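Local structure of galactitol 1-phosphate 5-dehydrogenase (Escherichia coli, 4UEJ) at residues N127-P132 against T301-L306; F142-T147 against M288-P293; A152-Q157 against P295-E300. The protein oxidises galactitol 1-phosphate to D-tagatose 6-phosphate with NAD+ as the hydride acceptor, as a zinc-containing dehydrogenase of the alcohol dehydrogenase family. One frame throughout, in Å; residues are numbered along the deposited sequence. Where two conformers were deposited one is given.

Interaction 1 of 3, residues N127-P132 against T301-L306; sequences NVFALP and TASRLL
Ser303, on helix 297-307, carries the whole helical side of this small contact, meeting Phe129 with its CB and Pro132 with its hydroxyl. From CB outward, the methylene comes to the outer end of the aromatic ring, lying near the ring plane at the edge, with Ser303 CB 4.0 Å from Phe129 CE2 and 4.2 Å from Phe129 CZ. One bond further, Ser303 OG reaches the proline ring and rests 3.4 Å from Pro132 CD, with CG of the same ring almost as near. The hydroxyl gets there because OG is set opposite the serine's own backbone N (chi1 -176°), beside its carbonyl carbon. Its polar need is met by a water, 2.9 Å from Ser303 OG, which also donates to the backbone carbonyl of Ala130 at 2.8 Å from Ala130 O. Serine suits the site: its single methylene fits against the ring edge, and its hydroxyl can bind the water bridging to Ala130.

Strand 128-130 pairs antiparallel with strand 80-83 in the mixed sheet of the GroES-like domain, whereas helix 297-307 follows the last strand of the parallel, Rossmann-type sheet. The contact therefore sets the helix by which the chain leaves the Rossmann-type sheet against strand 128-130 of the GroES-like sheet.

Phe129 reaches across from the strand with CG anti to the backbone N (chi1 171°), and its CZ also packs on the backbone of the preceding helical turn, 3.5 Å from Trp299 O. Pro132, just past the strand, offers a rigid, compact hydrocarbon surface. Leu131 packs on Ile143 and Ala302 on Ile146, both of helix 143-155.

Interaction 2 of 3, residues F142-T147 against M288-P293; sequences FIEPIT and MNYSSP
Thr147, on the first turns of helix 143-155, and Asn289, in the irregular loop after strand 282-285, bring their backbones to 5.6 Å between CA atoms. At that distance the Asn289 amide reaches the helix, and its ND2 donates to Thr147 OG1 at 2.8 Å, with the hydroxyl 24° out of the amide plane. The threonine OG1 lies between its own backbone N and carbonyl carbon (chi1 64°), from where it donates back along the helix to Glu144 O at 2.7 Å. A hydroxyl suits the place because it can give one bond and accept another.

Glu144 is, by similarity, a ligand of the catalytic zinc of this alcohol dehydrogenase family; here Cys38 and His59 bind the metal, while the Glu144 side chain stands off, about 4 Å away at the nearest atoms. A weak hydrogen bond runs from Asn289 ND2 to Glu144 OE2, 3.3 Å, the carboxylate and amide planes nearly perpendicular. Replacing Thr147 by an alanine removes the stronger acceptor and is likely to leave the Asn289 amide held directly to the helix by the weak Glu144 bond, and freer to turn.

A water donates to both Glu144 OE2 and Asn289 OD1 and accepts from Tyr290 OH, while the Tyr290 ring lays one face against Asn289 CG.

Interaction 3 of 3, residues A152-Q157 against P295-E300; sequences AFHLAQ and PGQEWE
The C-terminal end of helix 143-155, closed by a Schellman motif, meets the first turn of helix 297-307 through His154, which faces Gln297 and Glu298. A chi1 of 179° swings the imidazole away from its own main-chain N and across to the other helix. Its ND1 donates to Glu298 OE2 in a long, weak hydrogen bond, 3.4 Å with an N-H...O angle of 155°. The carboxylate comes to the edge of the ring, near its plane, and is itself turned almost square to it.

Glu298 is also held from other directions: His151 bonds to OE2, and Ser291 to OE1. These hydrogen bonds, with the weaker one from His154, would probably favour the ionised form of this buried carboxylate.

The end of helix 143-155 lies on the parallel Rossmann-type sheet, Phe153 packing on Leu232 and Leu234 of strand 231-235 and Ala156 on Ile284 of strand 282-285.

Gln297 is exposed, so a polar amide suits it. Its NE2 sits over one face of the imidazole, offset toward the rim and 4.0 Å from His154 CD2, the amide plane nearly upright on the ring.

Gln157 takes the positive phi of the C-prime position, where glycine is the usual residue. Gly296, N-cap of the other helix, has backbone angles (phi 124°) that would jam a CB against the preceding carbonyl.

The three contacts gather around helices 143-155 and 297-307, which lie where the catalytic and nucleotide-binding parts meet. Interactions 2 and 3 lie closest, centres 7 Å apart, and share helix 143-155; interactions 1 and 3 share helix 297-307, with centres 13 Å apart, and interactions 1 and 2 are 10 Å apart. Along the chain, interactions 2 and 3 are both nested within the loop closed by interaction 1, and their own segments alternate. The two helices bracket the nucleotide-binding sheet in sequence. Hydrogen bonds from Trp299 NE1 to Asn289 O and between Ser291 OG and Glu298 OE1 join the loop of interaction 2, which reaches Glu144, to helix 297-307.

Interaction 1 of 3, residues N127-P132 against T301-L306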
ATOM      1  N   ASN A 127       6.689 -28.454  11.550  1.00 15.79           N
ATOM      2  CA  ASN A 127       5.921 -27.586  12.443  1.00 14.90           C
ATOM      3  C   ASN A 127       6.587 -27.359  13.800  1.00 14.69           C
ATOM      4  O   ASN A 127       5.950 -26.859  14.721  1.00 15.42           O
ATOM      5  CB  ASN A 127       4.516 -28.155  12.688  1.00 15.60           C
ATOM      6  CG  ASN A 127       3.635 -28.112  11.462  1.00 25.53           C
ATOM      7  OD1 ASN A 127       3.035 -29.126  11.085  1.00 27.82           O
ATOM      8  ND2 ASN A 127       3.533 -26.936  10.837  1.00 20.96           N
ATOM      9  N   VAL A 128       7.846 -27.753  13.946  1.00 15.18           N
ATOM     10  CA  VAL A 128       8.574 -27.390  15.162  1.00 15.07           C
ATOM     11  C   VAL A 128       9.917 -26.777  14.814  1.00 19.85           C
ATOM     12  O   VAL A 128      10.509 -27.077  13.772  1.00 16.07           O
ATOM     13  CB  VAL A 128       8.797 -28.587  16.111  1.00 16.16           C
ATOM     14  CG1 VAL A 128       7.469 -29.111  16.642  1.00 21.08           C
ATOM     15  CG2 VAL A 128       9.561 -29.688  15.418  1.00 17.47           C
ATOM     16  N   PHE A 129      10.383 -25.918  15.713  1.00 14.55           N
ATOM     17  CA  PHE A 129      11.592 -25.133  15.530  1.00 17.22           C
ATOM     18  C   PHE A 129      12.423 -25.279  16.789  1.00 15.10           C
ATOM     19  O   PHE A 129      11.972 -24.933  17.869  1.00 17.77           O
ATOM     20  CB  PHE A 129      11.228 -23.672  15.250  1.00 13.28           C
ATOM     21  CG  PHE A 129      12.389 -22.722  15.247  1.00 14.18           C
ATOM     22  CD1 PHE A 129      13.140 -22.530  14.098  1.00 21.64           C
ATOM     23  CD2 PHE A 129      12.684 -21.962  16.372  1.00 17.55           C
ATOM     24  CE1 PHE A 129      14.193 -21.627  14.082  1.00 22.97           C
ATOM     25  CE2 PHE A 129      13.731 -21.061  16.362  1.00 21.31           C
ATOM     26  CZ  PHE A 129      14.491 -20.898  15.211  1.00 23.46           C
ATOM     27  N   ALA A 130      13.623 -25.830  16.641  1.00 16.12           N
ATOM     28  CA  ALA A 130      14.449 -26.175  17.792  1.00 19.89           C
ATOM     29  C   ALA A 130      14.952 -24.931  18.508  1.00 16.69           C
ATOM     30  O   ALA A 130      15.438 -24.004  17.872  1.00 16.82           O
ATOM     31  CB  ALA A 130      15.620 -27.043  17.360  1.00 20.97           C
ATOM     32  N   LEU A 131      14.838 -24.935  19.833  1.00 21.62           N
ATOM     33  CA  LEU A 131      15.310 -23.836  20.673  1.00 20.10           C
ATOM     34  C   LEU A 131      16.730 -24.099  21.159  1.00 18.33           C
ATOM     35  O   LEU A 131      17.131 -25.253  21.317  1.00 19.52           O
ATOM     36  CB  LEU A 131      14.383 -23.648  21.883  1.00 23.30           C
ATOM     37  CG  LEU A 131      12.887 -23.590  21.584  1.00 26.74           C
ATOM     38  CD1 LEU A 131      12.066 -23.447  22.854  1.00 31.02           C
ATOM     39  CD2 LEU A 131      12.641 -22.451  20.655  1.00 19.85           C
ATOM     40  N   PRO A 132      17.489 -23.029  21.418  1.00 22.86           N
ATOM     41  CA  PRO A 132      18.767 -23.200  22.114  1.00 26.89           C
ATOM     42  C   PRO A 132      18.533 -23.878  23.455  1.00 28.13           C
ATOM     43  O   PRO A 132      17.522 -23.616  24.107  1.00 29.83           O
ATOM     44  CB  PRO A 132      19.273 -21.765  22.296  1.00 30.13           C
ATOM     45  CG  PRO A 132      18.553 -20.969  21.266  1.00 28.75           C
ATOM     46  CD  PRO A 132      17.200 -21.617  21.124  1.00 24.41           C
ATOM     47  N   THR A 301      16.166 -15.071  13.625  1.00 10.87           N
ATOM     48  CA  THR A 301      16.367 -13.764  14.248  1.00 12.75           C
ATOM     49  C   THR A 301      15.690 -13.677  15.620  1.00 11.10           C
ATOM     50  O   THR A 301      16.278 -13.175  16.575  1.00 10.80           O
ATOM     51  CB  THR A 301      15.847 -12.626  13.352  1.00 13.39           C
ATOM     52  OG1 THR A 301      16.546 -12.660  12.104  1.00 16.52           O
ATOM     53  CG2 THR A 301      16.079 -11.271  14.005  1.00 11.33           C
ATOM     54  N   ALA A 302      14.467 -14.193  15.723  1.00 10.10           N
ATOM     55  CA  ALA A 302      13.725 -14.112  16.978  1.00 10.10           C
ATOM     56  C   ALA A 302      14.478 -14.862  18.061  1.00 11.82           C
ATOM     57  O   ALA A 302      14.634 -14.375  19.182  1.00 11.29           O
ATOM     58  CB  ALA A 302      12.318 -14.679  16.822  1.00 10.44           C
ATOM     59  N   SER A 303      14.943 -16.048  17.712  1.00 11.43           N
ATOM     60  CA  SER A 303      15.690 -16.855  18.647  1.00 12.34           C
ATOM     61  C   SER A 303      16.957 -16.121  19.084  1.00 13.67           C
ATOM     62  O   SER A 303      17.285 -16.073  20.266  1.00 12.93           O
ATOM     63  CB  SER A 303      16.036 -18.205  18.029  1.00 15.05           C
ATOM     64  OG  SER A 303      16.695 -19.006  18.998  1.00 19.90           O
ATOM     65  N   ARG A 304      17.656 -15.527  18.128  1.00 12.19           N
ATOM     66  CA  ARG A 304      18.915 -14.865  18.444  1.00 13.89           C
ATOM     67  C   ARG A 304      18.727 -13.639  19.314  1.00 14.04           C
ATOM     68  O   ARG A 304      19.468 -13.454  20.278  1.00 12.85           O
ATOM     69  CB  ARG A 304      19.641 -14.499  17.160  1.00 12.39           C
ATOM     70  CG  ARG A 304      20.119 -15.731  16.426  1.00 13.28           C
ATOM     71  CD  ARG A 304      20.589 -15.386  15.021  1.00 18.08           C
ATOM     72  NE  ARG A 304      21.121 -16.571  14.358  1.00 18.53           N
ATOM     73  CZ  ARG A 304      21.737 -16.557  13.182  1.00 20.65           C
ATOM     74  NH1 ARG A 304      21.902 -15.413  12.531  1.00 22.97           N
ATOM     75  NH2 ARG A 304      22.194 -17.687  12.668  1.00 19.22           N
ATOM     76  N   LEU A 305      17.740 -12.810  18.989  1.00 11.11           N
ATOM     77  CA  LEU A 305      17.464 -11.615  19.787  1.00 10.81           C
ATOM     78  C   LEU A 305      17.136 -12.007  21.226  1.00 12.17           C
ATOM     79  O   LEU A 305      17.551 -11.335  22.172  1.00 12.89           O
ATOM     80  CB  LEU A 305      16.316 -10.811  19.178  1.00 10.03           C
ATOM     81  CG  LEU A 305      16.675 -10.139  17.850  1.00 11.56           C
ATOM     82  CD1 LEU A 305      15.445  -9.465  17.273  1.00 15.80           C
ATOM     83  CD2 LEU A 305      17.799  -9.132  18.038  1.00 12.22           C
ATOM     84  N   LEU A 306      16.384 -13.088  21.387  1.00 11.54           N
ATOM     85  CA  LEU A 306      16.072 -13.581  22.728  1.00 12.43           C
ATOM     86  C   LEU A 306      17.333 -14.020  23.455  1.00 18.03           C
ATOM     87  O   LEU A 306      17.558 -13.671  24.616  1.00 16.11           O
ATOM     88  CB  LEU A 306      15.077 -14.745  22.648  1.00 15.49           C
ATOM     89  CG  LEU A 306      13.608 -14.370  22.446  1.00 17.02           C
ATOM     90  CD1 LEU A 306      12.766 -15.590  22.028  1.00 16.50           C
ATOM     91  CD2 LEU A 306      13.048 -13.764  23.717  1.00 17.77           C
TER
HETATM   92  O   HOH W   1      16.863 -21.654  17.770  1.00 30.56           O

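Interaction 2 of 3, residues F142-T147 against M288-P293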
ATOM      1  N   PHE A 142       7.023 -17.328  22.838  1.00 11.70           N
ATOM      2  CA  PHE A 142       6.961 -15.967  22.313  1.00 10.92           C
ATOM      3  C   PHE A 142       7.611 -15.841  20.955  1.00 14.36           C
ATOM      4  O   PHE A 142       7.521 -14.785  20.323  1.00  9.54           O
ATOM      5  CB  PHE A 142       7.612 -14.978  23.286  1.00 11.26           C
ATOM      6  CG  PHE A 142       6.753 -14.654  24.470  1.00 12.84           C
ATOM      7  CD1 PHE A 142       6.783 -15.452  25.595  1.00 13.03           C
ATOM      8  CD2 PHE A 142       5.892 -13.568  24.442  1.00 15.94           C
ATOM      9  CE1 PHE A 142       5.987 -15.158  26.696  1.00 20.83           C
ATOM     10  CE2 PHE A 142       5.093 -13.272  25.537  1.00 19.55           C
ATOM     11  CZ  PHE A 142       5.140 -14.075  26.665  1.00 15.89           C
ATOM     12  N   ILE A 143       8.252 -16.912  20.493  1.00 11.74           N
ATOM     13  CA  ILE A 143       8.954 -16.825  19.213  1.00 13.06           C
ATOM     14  C   ILE A 143       8.008 -16.530  18.058  1.00 12.48           C
ATOM     15  O   ILE A 143       8.295 -15.660  17.237  1.00 10.05           O
ATOM     16  CB  ILE A 143       9.731 -18.103  18.920  1.00 12.55           C
ATOM     17  CG1 ILE A 143      10.864 -18.237  19.931  1.00 18.86           C
ATOM     18  CG2 ILE A 143      10.297 -18.084  17.500  1.00 11.37           C
ATOM     19  CD1 ILE A 143      11.840 -19.305  19.560  1.00 29.55           C
ATOM     20  N   GLU A 144       6.888 -17.245  17.994  1.00  9.81           N
ATOM     21  CA  GLU A 144       5.919 -17.025  16.938  1.00 10.32           C
ATOM     22  C   GLU A 144       5.397 -15.565  16.927  1.00 10.01           C
ATOM     23  O   GLU A 144       5.438 -14.910  15.872  1.00 10.33           O
ATOM     24  CB  GLU A 144       4.788 -18.056  17.057  1.00 13.24           C
ATOM     25  CG  GLU A 144       3.978 -18.257  15.790  1.00  9.49           C
ATOM     26  CD  GLU A 144       2.860 -17.264  15.644  1.00 11.97           C
ATOM     27  OE1 GLU A 144       2.620 -16.496  16.597  1.00 13.20           O
ATOM     28  OE2 GLU A 144       2.234 -17.234  14.561  1.00 16.11           O
ATOM     29  N   PRO A 145       4.955 -15.027  18.086  1.00 11.34           N
ATOM     30  CA  PRO A 145       4.513 -13.626  18.006  1.00 12.70           C
ATOM     31  C   PRO A 145       5.643 -12.617  17.716  1.00 10.26           C
ATOM     32  O   PRO A 145       5.363 -11.588  17.074  1.00 11.14           O
ATOM     33  CB  PRO A 145       3.865 -13.378  19.388  1.00 14.08           C
ATOM     34  CG  PRO A 145       4.313 -14.497  20.255  1.00 16.48           C
ATOM     35  CD  PRO A 145       4.502 -15.669  19.336  1.00 13.21           C
ATOM     36  N   ILE A 146       6.882 -12.911  18.111  1.00  8.13           N
ATOM     37  CA  ILE A 146       8.010 -12.061  17.714  1.00  7.91           C
ATOM     38  C   ILE A 146       8.127 -12.019  16.197  1.00  8.75           C
ATOM     39  O   ILE A 146       8.297 -10.957  15.596  1.00  8.80           O
ATOM     40  CB  ILE A 146       9.323 -12.555  18.302  1.00  8.37           C
ATOM     41  CG1 ILE A 146       9.309 -12.336  19.813  1.00  8.91           C
ATOM     42  CG2 ILE A 146      10.516 -11.775  17.722  1.00  8.28           C
ATOM     43  CD1 ILE A 146      10.386 -13.099  20.492  1.00 10.35           C
ATOM     44  N   THR A 147       8.013 -13.185  15.573  1.00  7.64           N
ATOM     45  CA  THR A 147       8.224 -13.230  14.131  1.00  9.65           C
ATOM     46  C   THR A 147       7.163 -12.480  13.345  1.00 10.73           C
ATOM     47  O   THR A 147       7.405 -12.151  12.202  1.00  8.99           O
ATOM     48  CB  THR A 147       8.292 -14.670  13.575  1.00  7.92           C
ATOM     49  OG1 THR A 147       7.038 -15.342  13.772  1.00 10.50           O
ATOM     50  CG2 THR A 147       9.450 -15.444  14.240  1.00  8.44           C
ATOM     51  N   MET A 288       0.975 -13.387   8.190  0.55 17.32           N
ATOM     52  CA  MET A 288       1.680 -14.409   8.938  0.55 15.31           C
ATOM     53  C   MET A 288       3.140 -14.043   9.162  0.55 15.79           C
ATOM     54  O   MET A 288       3.454 -12.900   9.481  0.55 14.84           O
ATOM     55  CB  MET A 288       1.544 -15.760   8.242  0.55 14.37           C
ATOM     56  CG  MET A 288       0.110 -16.235   8.213  0.55 18.63           C
ATOM     57  SD  MET A 288      -0.056 -17.995   7.906  0.55 21.12           S
ATOM     58  CE  MET A 288      -0.715 -17.997   6.249  0.55 36.77           C
ATOM     59  N   ASN A 289       4.032 -15.017   9.054  1.00 13.75           N
ATOM     60  CA  ASN A 289       5.385 -14.786   9.519  1.00 14.62           C
ATOM     61  C   ASN A 289       6.442 -15.745   9.002  1.00 16.59           C
ATOM     62  O   ASN A 289       7.253 -16.266   9.770  1.00 17.39           O
ATOM     63  CB  ASN A 289       5.380 -14.801  11.060  1.00 20.28           C
ATOM     64  CG  ASN A 289       4.378 -15.806  11.669  1.00 20.72           C
ATOM     65  OD1 ASN A 289       3.183 -15.854  11.331  1.00 15.06           O
ATOM     66  ND2 ASN A 289       4.868 -16.585  12.612  1.00 25.22           N
ATOM     67  N   TYR A 290       6.453 -15.961   7.693  1.00 12.28           N
ATOM     68  CA  TYR A 290       7.318 -16.974   7.112  1.00 15.73           C
ATOM     69  C   TYR A 290       8.010 -16.461   5.887  1.00 21.40           C
ATOM     70  O   TYR A 290       7.508 -15.575   5.191  1.00 22.48           O
ATOM     71  CB  TYR A 290       6.525 -18.236   6.755  1.00 18.11           C
ATOM     72  CG  TYR A 290       5.726 -18.705   7.925  1.00 16.27           C
ATOM     73  CD1 TYR A 290       6.327 -19.435   8.934  1.00 16.96           C
ATOM     74  CD2 TYR A 290       4.384 -18.378   8.050  1.00 14.12           C
ATOM     75  CE1 TYR A 290       5.617 -19.839  10.031  1.00 14.01           C
ATOM     76  CE2 TYR A 290       3.664 -18.785   9.137  1.00 14.31           C
ATOM     77  CZ  TYR A 290       4.291 -19.517  10.130  1.00 17.30           C
ATOM     78  OH  TYR A 290       3.595 -19.935  11.235  1.00 14.53           O
ATOM     79  N   SER A 291       9.175 -17.037   5.634  1.00 18.91           N
ATOM     80  CA  SER A 291       9.916 -16.758   4.423  1.00 23.11           C
ATOM     81  C   SER A 291      10.844 -17.930   4.148  1.00 20.40           C
ATOM     82  O   SER A 291      10.942 -18.865   4.943  1.00 21.02           O
ATOM     83  CB  SER A 291      10.697 -15.444   4.543  1.00 23.22           C
ATOM     84  OG  SER A 291      11.611 -15.487   5.622  1.00 23.73           O
ATOM     85  N   SER A 292      11.514 -17.882   3.007  0.75 21.96           N
ATOM     86  CA  SER A 292      12.400 -18.964   2.602  0.75 24.08           C
ATOM     87  C   SER A 292      13.844 -18.664   3.003  0.75 25.26           C
ATOM     88  O   SER A 292      14.278 -17.516   2.919  0.75 27.43           O
ATOM     89  CB  SER A 292      12.296 -19.185   1.094  0.75 23.61           C
ATOM     90  OG  SER A 292      13.297 -20.076   0.648  0.75 26.01           O
ATOM     91  N   PRO A 293      14.593 -19.695   3.439  1.00 24.54           N
ATOM     92  CA  PRO A 293      14.140 -21.085   3.576  1.00 29.10           C
ATOM     93  C   PRO A 293      13.290 -21.317   4.823  1.00 28.55           C
ATOM     94  O   PRO A 293      13.559 -20.723   5.870  1.00 26.91           O
ATOM     95  CB  PRO A 293      15.448 -21.868   3.659  1.00 30.52           C
ATOM     96  CG  PRO A 293      16.391 -20.923   4.303  1.00 29.07           C
ATOM     97  CD  PRO A 293      16.007 -19.546   3.830  1.00 26.98           C
TER
HETATM   98  O   HOH W   2       2.170 -18.081  12.174  1.00 15.50           O

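Interaction 3 of 3, residues A152-Q157 against P295-E300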
ATOM      1  N   ALA A 152       6.949  -8.302   9.153  1.00  6.75           N
ATOM      2  CA  ALA A 152       6.614  -6.966   8.634  1.00  6.72           C
ATOM      3  C   ALA A 152       7.861  -6.124   8.375  1.00  7.24           C
ATOM      4  O   ALA A 152       7.952  -5.488   7.316  1.00  8.67           O
ATOM      5  CB  ALA A 152       5.681  -6.245   9.573  1.00 10.09           C
ATOM      6  N   PHE A 153       8.818  -6.106   9.312  1.00  6.66           N
ATOM      7  CA  PHE A 153      10.093  -5.408   9.064  1.00  9.23           C
ATOM      8  C   PHE A 153      10.805  -5.946   7.819  1.00 10.89           C
ATOM      9  O   PHE A 153      11.366  -5.192   7.019  1.00 10.77           O
ATOM     10  CB  PHE A 153      11.040  -5.523  10.269  1.00  6.95           C
ATOM     11  CG  PHE A 153      10.558  -4.807  11.500  1.00 14.83           C
ATOM     12  CD1 PHE A 153       9.661  -3.757  11.413  1.00 13.34           C
ATOM     13  CD2 PHE A 153      10.995  -5.200  12.756  1.00 18.04           C
ATOM     14  CE1 PHE A 153       9.217  -3.097  12.553  1.00 14.93           C
ATOM     15  CE2 PHE A 153      10.551  -4.539  13.903  1.00 15.77           C
ATOM     16  CZ  PHE A 153       9.652  -3.502  13.799  1.00 10.83           C
ATOM     17  N   HIS A 154      10.792  -7.262   7.661  1.00  9.19           N
ATOM     18  CA  HIS A 154      11.422  -7.891   6.505  1.00 11.33           C
ATOM     19  C   HIS A 154      10.786  -7.430   5.200  1.00 12.96           C
ATOM     20  O   HIS A 154      11.488  -7.107   4.242  1.00 11.06           O
ATOM     21  CB  HIS A 154      11.332  -9.414   6.618  1.00 14.73           C
ATOM     22  CG  HIS A 154      11.940 -10.141   5.459  1.00 23.20           C
ATOM     23  ND1 HIS A 154      11.538 -11.401   5.078  1.00 33.65           N
ATOM     24  CD2 HIS A 154      12.927  -9.787   4.603  1.00 31.62           C
ATOM     25  CE1 HIS A 154      12.244 -11.791   4.032  1.00 32.00           C
ATOM     26  NE2 HIS A 154      13.095 -10.829   3.724  1.00 32.29           N
ATOM     27  N   LEU A 155       9.462  -7.373   5.169  1.00  9.42           N
ATOM     28  CA  LEU A 155       8.768  -6.926   3.952  1.00  8.70           C
ATOM     29  C   LEU A 155       9.090  -5.475   3.641  1.00 10.49           C
ATOM     30  O   LEU A 155       9.065  -5.079   2.487  1.00 11.88           O
ATOM     31  CB  LEU A 155       7.261  -7.087   4.085  1.00  8.49           C
ATOM     32  CG  LEU A 155       6.759  -8.536   4.119  1.00 11.27           C
ATOM     33  CD1 LEU A 155       5.256  -8.535   4.325  1.00 15.75           C
ATOM     34  CD2 LEU A 155       7.130  -9.271   2.849  1.00 17.02           C
ATOM     35  N   ALA A 156       9.406  -4.704   4.673  1.00  8.26           N
ATOM     36  CA  ALA A 156       9.739  -3.288   4.516  1.00 10.39           C
ATOM     37  C   ALA A 156      11.221  -3.050   4.261  1.00 12.70           C
ATOM     38  O   ALA A 156      11.662  -1.905   4.238  1.00 11.54           O
ATOM     39  CB  ALA A 156       9.306  -2.511   5.746  1.00 13.48           C
ATOM     40  N   GLN A 157      11.972  -4.129   4.062  1.00 10.10           N
ATOM     41  CA  GLN A 157      13.415  -4.081   3.818  1.00 12.56           C
ATOM     42  C   GLN A 157      14.158  -3.521   5.040  1.00 13.82           C
ATOM     43  O   GLN A 157      15.161  -2.821   4.912  1.00 13.37           O
ATOM     44  CB  GLN A 157      13.743  -3.261   2.563  1.00 16.70           C
ATOM     45  CG  GLN A 157      13.356  -3.937   1.247  1.00 26.92           C
ATOM     46  CD  GLN A 157      11.852  -3.977   1.013  1.00 39.37           C
ATOM     47  OE1 GLN A 157      11.156  -2.963   1.141  1.00 36.79           O
ATOM     48  NE2 GLN A 157      11.341  -5.156   0.668  1.00 45.54           N
ATOM     49  N   PRO A 295      11.480 -22.206   8.199  1.00 18.99           N
ATOM     50  CA  PRO A 295      10.346 -21.275   8.289  1.00 16.24           C
ATOM     51  C   PRO A 295      10.706 -19.821   8.019  1.00 16.60           C
ATOM     52  O   PRO A 295       9.814 -18.973   7.966  1.00 15.92           O
ATOM     53  CB  PRO A 295       9.881 -21.440   9.738  1.00 18.03           C
ATOM     54  CG  PRO A 295      11.154 -21.731  10.483  1.00 18.36           C
ATOM     55  CD  PRO A 295      11.963 -22.602   9.535  1.00 18.65           C
ATOM     56  N   GLY A 296      11.994 -19.522   7.871  1.00 14.07           N
ATOM     57  CA  GLY A 296      12.385 -18.180   7.476  1.00 13.02           C
ATOM     58  C   GLY A 296      13.347 -17.530   8.439  1.00 15.85           C
ATOM     59  O   GLY A 296      13.431 -17.916   9.607  1.00 15.40           O
ATOM     60  N   GLN A 297      14.085 -16.540   7.948  1.00 15.18           N
ATOM     61  CA  GLN A 297      15.064 -15.867   8.779  1.00 16.50           C
ATOM     62  C   GLN A 297      14.421 -15.226  10.000  1.00 14.31           C
ATOM     63  O   GLN A 297      15.091 -15.063  11.026  1.00 12.81           O
ATOM     64  CB  GLN A 297      15.830 -14.818   7.972  1.00 24.00           C
ATOM     65  CG  GLN A 297      15.037 -13.569   7.647  1.00 35.65           C
ATOM     66  CD  GLN A 297      15.793 -12.314   8.030  1.00 52.04           C
ATOM     67  OE1 GLN A 297      16.715 -12.358   8.851  1.00 57.93           O
ATOM     68  NE2 GLN A 297      15.414 -11.187   7.436  1.00 54.85           N
ATOM     69  N   GLU A 298      13.129 -14.894   9.915  1.00 10.58           N
ATOM     70  CA  GLU A 298      12.427 -14.292  11.059  1.00 13.31           C
ATOM     71  C   GLU A 298      12.563 -15.152  12.318  1.00 11.63           C
ATOM     72  O   GLU A 298      12.736 -14.643  13.429  1.00  9.96           O
ATOM     73  CB  GLU A 298      10.937 -14.083  10.749  1.00 16.27           C
ATOM     74  CG  GLU A 298      10.625 -13.050   9.650  1.00 20.24           C
ATOM     75  CD  GLU A 298      10.528 -13.674   8.258  1.00 19.70           C
ATOM     76  OE1 GLU A 298      11.224 -14.684   8.006  1.00 17.29           O
ATOM     77  OE2 GLU A 298       9.752 -13.161   7.412  1.00 26.63           O
ATOM     78  N   TRP A 299      12.459 -16.458  12.134  1.00 10.94           N
ATOM     79  CA  TRP A 299      12.509 -17.403  13.241  1.00 11.43           C
ATOM     80  C   TRP A 299      13.902 -17.469  13.879  1.00 11.69           C
ATOM     81  O   TRP A 299      14.026 -17.422  15.099  1.00 14.24           O
ATOM     82  CB  TRP A 299      12.047 -18.777  12.744  1.00 12.31           C
ATOM     83  CG  TRP A 299      10.582 -18.725  12.468  1.00 12.19           C
ATOM     84  CD1 TRP A 299       9.964 -18.133  11.393  1.00 12.05           C
ATOM     85  CD2 TRP A 299       9.539 -19.206  13.316  1.00 12.46           C
ATOM     86  NE1 TRP A 299       8.593 -18.242  11.516  1.00 12.97           N
ATOM     87  CE2 TRP A 299       8.310 -18.899  12.692  1.00 12.57           C
ATOM     88  CE3 TRP A 299       9.521 -19.888  14.543  1.00 12.89           C
ATOM     89  CZ2 TRP A 299       7.083 -19.244  13.252  1.00 12.77           C
ATOM     90  CZ3 TRP A 299       8.310 -20.223  15.095  1.00 13.20           C
ATOM     91  CH2 TRP A 299       7.103 -19.906  14.450  1.00 15.91           C
ATOM     92  N   GLU A 300      14.940 -17.552  13.048  1.00 14.80           N
ATOM     93  CA  GLU A 300      16.318 -17.493  13.537  1.00 17.68           C
ATOM     94  C   GLU A 300      16.605 -16.173  14.225  1.00 13.03           C
ATOM     95  O   GLU A 300      17.207 -16.150  15.294  1.00 14.50           O
ATOM     96  CB  GLU A 300      17.331 -17.686  12.405  1.00 21.50           C
ATOM     97  CG  GLU A 300      17.206 -18.978  11.646  1.00 39.64           C
ATOM     98  CD  GLU A 300      18.425 -19.243  10.788  1.00 50.77           C
ATOM     99  OE1 GLU A 300      18.893 -18.293  10.119  1.00 51.02           O
ATOM    100  OE2 GLU A 300      18.917 -20.394  10.791  1.00 56.41           O
TER